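Local structure of protein archease (1J5U) at residues Asp22-Ile27 against Lys131-Thr136; Asp67-Thr72 against Lys112-His117. The protein binds calcium and probably activates the tRNA-splicing ligase RtcB by promoting its guanylylation, and may also act as a chaperone or modulator of nucleic-acid-processing proteins. All blocks are in the same frame, centred on the assembly; numbering follows the deposited sequence.

In the fold
The two contacts meet on one three-stranded antiparallel sheet: contact 1 pairs its strands 23-29 and 127-135, and contact 2 sets helix 66-81 against strand 113-124, the other neighbour of 127-135. They touch where Thr115 OG1 and the backbone of Lys112 bond to strand 127-135. Buried Val132, Phe134, Leu114 and Phe69 form a continuous apolar layer between sheet and helices. Away from it the chemistry diverges: contact 1 runs from a backbone ladder to a calcium site at the C-terminus, whereas contact 2 ends in a more exposed aromatic stack, tied to the helix through a tyrosine hydroxyl.

Contact 1: residues Asp22-Ile27 against Lys131-Thr136; sequences DIAYEI and KVVFDT. With CA (calcium ion), chain B.
Strands 23-27 and 131-135 run antiparallel, their axes 4.6 Å apart at closest approach, with Ile23-Phe134 and Tyr25-Val132 as hydrogen-bonded pairs. Phe134 O ends this ladder by accepting from both Asp22 N and Ile23 N, which reach it from opposite faces of the carbonyl plane. On the face turned to helix 32-47, Ile23 CG1 rests on Phe134 CB at 3.8 Å, while Tyr25 CB lies against Val132 CG2. The other methyl of Val132, CG1, takes Ile27 CD1 at 3.6 Å, the two side chains crossing at about a right angle; Phe69 of helix 66-81 touches both. The reverse face is more polar: beyond the pair Ala24-Val133, Glu26 bends at chi2 (69°) and brings OE1 back to Lys131 NZ in a long, weak salt bridge of 3.4 Å. At the far end Asp22 OD2 does two jobs. Thr136 N gives it an almost straight bond (174°), on the anti side and 24° out of the carboxylate plane. The same Asp22 OD2 binds the calcium ion at 2.5 Å. Asp135 OD1 and the terminal oxygen Thr136 OXT join it on the ion, and the bound cation probably offsets the repulsion among these clustered oxygens. Three waters and His19 O complete the coordination; water 1 also donates to Asp22 OD1. A classic beta bulge at Asp22-Ile23 facing Phe134 thus leads directly into the archease calcium site.

Contact 2: residues Asp67-Thr72 against Lys112-His117; sequences DAFFDT and KALTYH
Leu114 opens the contact, its CD2 methyl lying 3.7 Å from Phe69 CE1 in the buried layer that Phe69 shares with Val132 of the sheet. The same leucine presents its carbonyl to the second phenylalanine, Leu114 O standing 3.1 Å from Phe70 CE2, oblique to that ring. Next, Thr115 turns the chain: its OG1 accepts from His117 N in an ST turn and also bonds to Val133 O on the neighbouring strand, while its carbonyl carbon sits at the edge of the Phe70 ring. Tyr116 then lies over one face of Phe70 in an offset stack, the centroids 4.0 Å apart and the planes only 9° from parallel. Phe70 reaches this position with CG anti to its backbone nitrogen (chi1 177°), which extends the ring from the helix so that Tyr116 CE1 sits over its centre. The stack also carries the tyrosine tip back to the helix, where Tyr116 OH donates to Asp67 OD1 at 2.7 Å, on the anti side and out of the carboxylate plane. Water 4 donates to both this hydroxyl and Asp71 OD1, one helical turn along from Asp67. With an alanine at Phe70, Tyr116 would probably lose its stacking surface and be left to turn about its hydroxyl anchor. Helix 66-81 thus packs on the edge strand 113-124 of the three-stranded sheet, and the offset stack lies where that strand breaks into the ST turn.

Contact 1: residues Asp22-Ile27 against Lys131-Thr136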
loop_
_atom_site.group_PDB
_atom_site.type_symbol
_atom_site.label_atom_id
_atom_site.label_comp_id
_atom_site.label_asym_id
_atom_site.label_seq_id
_atom_site.Cartn_x
_atom_site.Cartn_y
_atom_site.Cartn_z
ATOM N N ASP A 22 -6.850 8.432 7.953
ATOM C CA ASP A 22 -6.579 7.908 9.293
ATOM C C ASP A 22 -5.128 7.756 9.696
ATOM O O ASP A 22 -4.764 8.118 10.816
ATOM C CB ASP A 22 -7.289 6.573 9.498
ATOM C CG ASP A 22 -8.793 6.732 9.576
ATOM O OD1 ASP A 22 -9.278 7.485 10.449
ATOM O OD2 ASP A 22 -9.487 6.119 8.753
ATOM N N ILE A 23 -4.299 7.180 8.829
ATOM C CA ILE A 23 -2.895 7.032 9.161
ATOM C C ILE A 23 -2.081 7.503 7.983
ATOM O O ILE A 23 -2.493 7.344 6.827
ATOM C CB ILE A 23 -2.502 5.569 9.530
ATOM C CG1 ILE A 23 -2.630 4.648 8.324
ATOM C CG2 ILE A 23 -3.393 5.050 10.668
ATOM C CD1 ILE A 23 -2.143 3.211 8.639
ATOM N N ALA A 24 -0.926 8.095 8.282
ATOM C CA ALA A 24 -0.077 8.654 7.251
ATOM C C ALA A 24 1.389 8.304 7.394
ATOM O O ALA A 24 1.902 8.199 8.501
ATOM C CB ALA A 24 -0.223 10.171 7.250
ATOM N N TYR A 25 2.053 8.125 6.254
ATOM C CA TYR A 25 3.479 7.862 6.234
ATOM C C TYR A 25 4.090 8.667 5.116
ATOM O O TYR A 25 3.418 9.023 4.143
ATOM C CB TYR A 25 3.814 6.394 5.930
ATOM C CG TYR A 25 3.243 5.380 6.877
ATOM C CD1 TYR A 25 1.888 5.097 6.870
ATOM C CD2 TYR A 25 4.066 4.682 7.776
ATOM C CE1 TYR A 25 1.356 4.158 7.716
ATOM C CE2 TYR A 25 3.530 3.734 8.636
ATOM C CZ TYR A 25 2.170 3.483 8.596
ATOM O OH TYR A 25 1.583 2.584 9.467
ATOM N N GLU A 26 5.378 8.944 5.259
ATOM C CA GLU A 26 6.118 9.588 4.209
ATOM C C GLU A 26 6.979 8.436 3.707
ATOM O O GLU A 26 7.697 7.820 4.494
ATOM C CB GLU A 26 7.021 10.689 4.746
ATOM C CG GLU A 26 7.779 11.436 3.650
ATOM C CD GLU A 26 6.865 12.304 2.781
ATOM O OE1 GLU A 26 5.795 12.732 3.285
ATOM O OE2 GLU A 26 7.223 12.576 1.608
ATOM N N ILE A 27 6.879 8.107 2.419
ATOM C CA ILE A 27 7.698 7.045 1.861
ATOM C C ILE A 27 8.707 7.673 0.906
ATOM O O ILE A 27 8.437 8.685 0.251
ATOM C CB ILE A 27 6.858 5.962 1.122
ATOM C CG1 ILE A 27 5.969 6.612 0.050
ATOM C CG2 ILE A 27 6.048 5.163 2.126
ATOM C CD1 ILE A 27 5.203 5.608 -0.806
ATOM N N LYS A 131 3.749 11.522 0.578
ATOM C CA LYS A 131 3.039 11.091 1.755
ATOM C C LYS A 131 2.046 10.063 1.193
ATOM O O LYS A 131 1.713 10.101 0.009
ATOM C CB LYS A 131 2.272 12.262 2.393
ATOM C CG LYS A 131 2.862 12.752 3.730
ATOM C CD LYS A 131 2.113 13.968 4.256
ATOM C CE LYS A 131 2.571 14.348 5.651
ATOM N NZ LYS A 131 4.057 14.401 5.725
ATOM N N VAL A 132 1.614 9.126 2.030
ATOM C CA VAL A 132 0.599 8.160 1.651
ATOM C C VAL A 132 -0.333 8.145 2.846
ATOM O O VAL A 132 0.106 7.980 4.008
ATOM C CB VAL A 132 1.144 6.723 1.387
ATOM C CG1 VAL A 132 1.816 6.680 0.002
ATOM C CG2 VAL A 132 2.125 6.300 2.484
ATOM N N VAL A 133 -1.612 8.336 2.563
ATOM C CA VAL A 133 -2.621 8.383 3.616
ATOM C C VAL A 133 -3.627 7.269 3.417
ATOM O O VAL A 133 -4.229 7.132 2.332
ATOM C CB VAL A 133 -3.332 9.754 3.610
ATOM C CG1 VAL A 133 -4.521 9.757 4.601
ATOM C CG2 VAL A 133 -2.327 10.843 3.969
ATOM N N PHE A 134 -3.790 6.466 4.461
ATOM C CA PHE A 134 -4.697 5.341 4.424
ATOM C C PHE A 134 -5.925 5.534 5.297
ATOM O O PHE A 134 -5.913 6.260 6.302
ATOM C CB PHE A 134 -3.992 4.058 4.877
ATOM C CG PHE A 134 -2.799 3.699 4.049
ATOM C CD1 PHE A 134 -1.559 4.285 4.309
ATOM C CD2 PHE A 134 -2.914 2.772 3.016
ATOM C CE1 PHE A 134 -0.441 3.943 3.551
ATOM C CE2 PHE A 134 -1.802 2.414 2.248
ATOM C CZ PHE A 134 -0.565 3.000 2.517
ATOM N N ASP A 135 -6.976 4.839 4.885
ATOM C CA ASP A 135 -8.259 4.837 5.552
ATOM C C ASP A 135 -8.334 3.530 6.359
ATOM O O ASP A 135 -7.990 2.468 5.849
ATOM C CB ASP A 135 -9.359 4.913 4.480
ATOM C CG ASP A 135 -10.754 4.882 5.069
ATOM O OD1 ASP A 135 -10.905 5.353 6.198
ATOM O OD2 ASP A 135 -11.689 4.403 4.406
ATOM N N THR A 136 -8.727 3.615 7.631
ATOM C CA THR A 136 -8.865 2.422 8.462
ATOM C C THR A 136 -10.280 2.369 9.041
ATOM O O THR A 136 -10.607 1.393 9.740
ATOM C CB THR A 136 -7.850 2.383 9.640
ATOM O OG1 THR A 136 -8.059 3.511 10.495
ATOM C CG2 THR A 136 -6.407 2.421 9.123
ATOM O OXT THR A 136 -11.052 3.295 8.769
HETATM CA CA CA B . -11.876 5.639 8.378
HETATM O O HOH W 1 -11.782 6.981 10.775
HETATM O O HOH W 2 -13.379 4.256 10.405
HETATM O O HOH W 3 -14.488 6.590 8.096
#

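Contact 2: residues Asp67-Thr72 against Lys112-His117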
loop_
_atom_site.group_PDB
_atom_site.type_symbol
_atom_site.label_atom_id
_atom_site.label_comp_id
_atom_site.label_asym_id
_atom_site.label_seq_id
_atom_site.Cartn_x
_atom_site.Cartn_y
_atom_site.Cartn_z
ATOM N N ASP A 67 -1.857 7.855 -10.025
ATOM C CA ASP A 67 -3.002 7.015 -10.355
ATOM C C ASP A 67 -2.633 5.536 -10.396
ATOM O O ASP A 67 -3.351 4.699 -9.846
ATOM C CB ASP A 67 -3.616 7.396 -11.713
ATOM C CG ASP A 67 -4.407 8.703 -11.662
ATOM O OD1 ASP A 67 -4.865 9.090 -10.570
ATOM O OD2 ASP A 67 -4.575 9.330 -12.725
ATOM N N ALA A 68 -1.528 5.205 -11.055
ATOM C CA ALA A 68 -1.120 3.803 -11.144
ATOM C C ALA A 68 -0.761 3.309 -9.748
ATOM O O ALA A 68 -1.055 2.169 -9.402
ATOM C CB ALA A 68 0.088 3.634 -12.086
ATOM N N PHE A 69 -0.117 4.175 -8.959
ATOM C CA PHE A 69 0.271 3.821 -7.596
ATOM C C PHE A 69 -0.975 3.485 -6.781
ATOM O O PHE A 69 -1.040 2.458 -6.102
ATOM C CB PHE A 69 1.037 4.972 -6.945
ATOM C CG PHE A 69 1.635 4.617 -5.593
ATOM C CD1 PHE A 69 0.983 4.956 -4.419
ATOM C CD2 PHE A 69 2.884 3.995 -5.513
ATOM C CE1 PHE A 69 1.577 4.701 -3.160
ATOM C CE2 PHE A 69 3.478 3.736 -4.283
ATOM C CZ PHE A 69 2.819 4.099 -3.091
ATOM N N PHE A 70 -1.960 4.370 -6.865
ATOM C CA PHE A 70 -3.245 4.218 -6.189
ATOM C C PHE A 70 -3.924 2.907 -6.592
ATOM O O PHE A 70 -4.339 2.127 -5.730
ATOM C CB PHE A 70 -4.136 5.436 -6.533
ATOM C CG PHE A 70 -5.526 5.378 -5.958
ATOM C CD1 PHE A 70 -6.549 4.675 -6.619
ATOM C CD2 PHE A 70 -5.819 6.028 -4.761
ATOM C CE1 PHE A 70 -7.852 4.621 -6.090
ATOM C CE2 PHE A 70 -7.111 5.987 -4.210
ATOM C CZ PHE A 70 -8.139 5.282 -4.871
ATOM N N ASP A 71 -4.048 2.658 -7.901
ATOM C CA ASP A 71 -4.659 1.420 -8.370
ATOM C C ASP A 71 -3.917 0.180 -7.902
ATOM O O ASP A 71 -4.518 -0.827 -7.563
ATOM C CB ASP A 71 -4.695 1.366 -9.906
ATOM C CG ASP A 71 -5.647 2.376 -10.493
ATOM O OD1 ASP A 71 -6.468 2.901 -9.727
ATOM O OD2 ASP A 71 -5.574 2.630 -11.709
ATOM N N THR A 72 -2.597 0.238 -7.932
ATOM C CA THR A 72 -1.793 -0.917 -7.534
ATOM C C THR A 72 -1.900 -1.248 -6.048
ATOM O O THR A 72 -2.141 -2.388 -5.661
ATOM C CB THR A 72 -0.309 -0.680 -7.886
ATOM O OG1 THR A 72 -0.185 -0.497 -9.299
ATOM C CG2 THR A 72 0.560 -1.866 -7.459
ATOM N N LYS A 112 -8.233 -0.227 5.094
ATOM C CA LYS A 112 -9.330 -0.282 4.139
ATOM C C LYS A 112 -8.967 0.185 2.738
ATOM O O LYS A 112 -9.502 -0.314 1.739
ATOM C CB LYS A 112 -10.498 0.583 4.628
ATOM C CG LYS A 112 -11.147 0.115 5.920
ATOM C CD LYS A 112 -12.280 1.056 6.301
ATOM C CE LYS A 112 -12.867 0.710 7.659
ATOM N NZ LYS A 112 -13.773 1.807 8.126
ATOM N N ALA A 113 -8.084 1.169 2.656
ATOM C CA ALA A 113 -7.708 1.690 1.361
ATOM C C ALA A 113 -6.609 2.731 1.435
ATOM O O ALA A 113 -6.373 3.340 2.490
ATOM C CB ALA A 113 -8.933 2.345 0.696
ATOM N N LEU A 114 -5.949 2.920 0.296
ATOM C CA LEU A 114 -4.985 3.990 0.161
ATOM C C LEU A 114 -5.883 5.072 -0.442
ATOM O O LEU A 114 -6.634 4.794 -1.384
ATOM C CB LEU A 114 -3.879 3.646 -0.841
ATOM C CG LEU A 114 -3.009 4.849 -1.222
ATOM C CD1 LEU A 114 -2.234 5.377 0.008
ATOM C CD2 LEU A 114 -2.028 4.409 -2.310
ATOM N N THR A 115 -5.826 6.286 0.103
ATOM C CA THR A 115 -6.623 7.395 -0.416
ATOM C C THR A 115 -5.771 8.255 -1.332
ATOM O O THR A 115 -4.561 8.024 -1.491
ATOM C CB THR A 115 -7.128 8.314 0.727
ATOM O OG1 THR A 115 -6.010 9.018 1.290
ATOM C CG2 THR A 115 -7.805 7.497 1.819
ATOM N N TYR A 116 -6.389 9.269 -1.924
ATOM C CA TYR A 116 -5.644 10.192 -2.759
ATOM C C TYR A 116 -5.134 11.366 -1.922
ATOM O O TYR A 116 -4.442 12.237 -2.432
ATOM C CB TYR A 116 -6.515 10.739 -3.894
ATOM C CG TYR A 116 -6.434 9.934 -5.168
ATOM C CD1 TYR A 116 -7.497 9.129 -5.579
ATOM C CD2 TYR A 116 -5.288 9.974 -5.962
ATOM C CE1 TYR A 116 -7.418 8.382 -6.754
ATOM C CE2 TYR A 116 -5.195 9.229 -7.132
ATOM C CZ TYR A 116 -6.264 8.436 -7.522
ATOM O OH TYR A 116 -6.165 7.687 -8.677
ATOM N N HIS A 117 -5.459 11.373 -0.633
ATOM C CA HIS A 117 -5.040 12.473 0.255
ATOM C C HIS A 117 -3.535 12.653 0.285
ATOM O O HIS A 117 -2.815 11.727 0.647
ATOM C CB HIS A 117 -5.497 12.230 1.698
ATOM C CG HIS A 117 -6.982 12.196 1.880
ATOM N ND1 HIS A 117 -7.799 13.259 1.551
ATOM C CD2 HIS A 117 -7.794 11.234 2.379
ATOM C CE1 HIS A 117 -9.051 12.952 1.839
ATOM N NE2 HIS A 117 -9.075 11.729 2.341
HETATM O O HOH W 4 -6.664 5.734 -10.303
#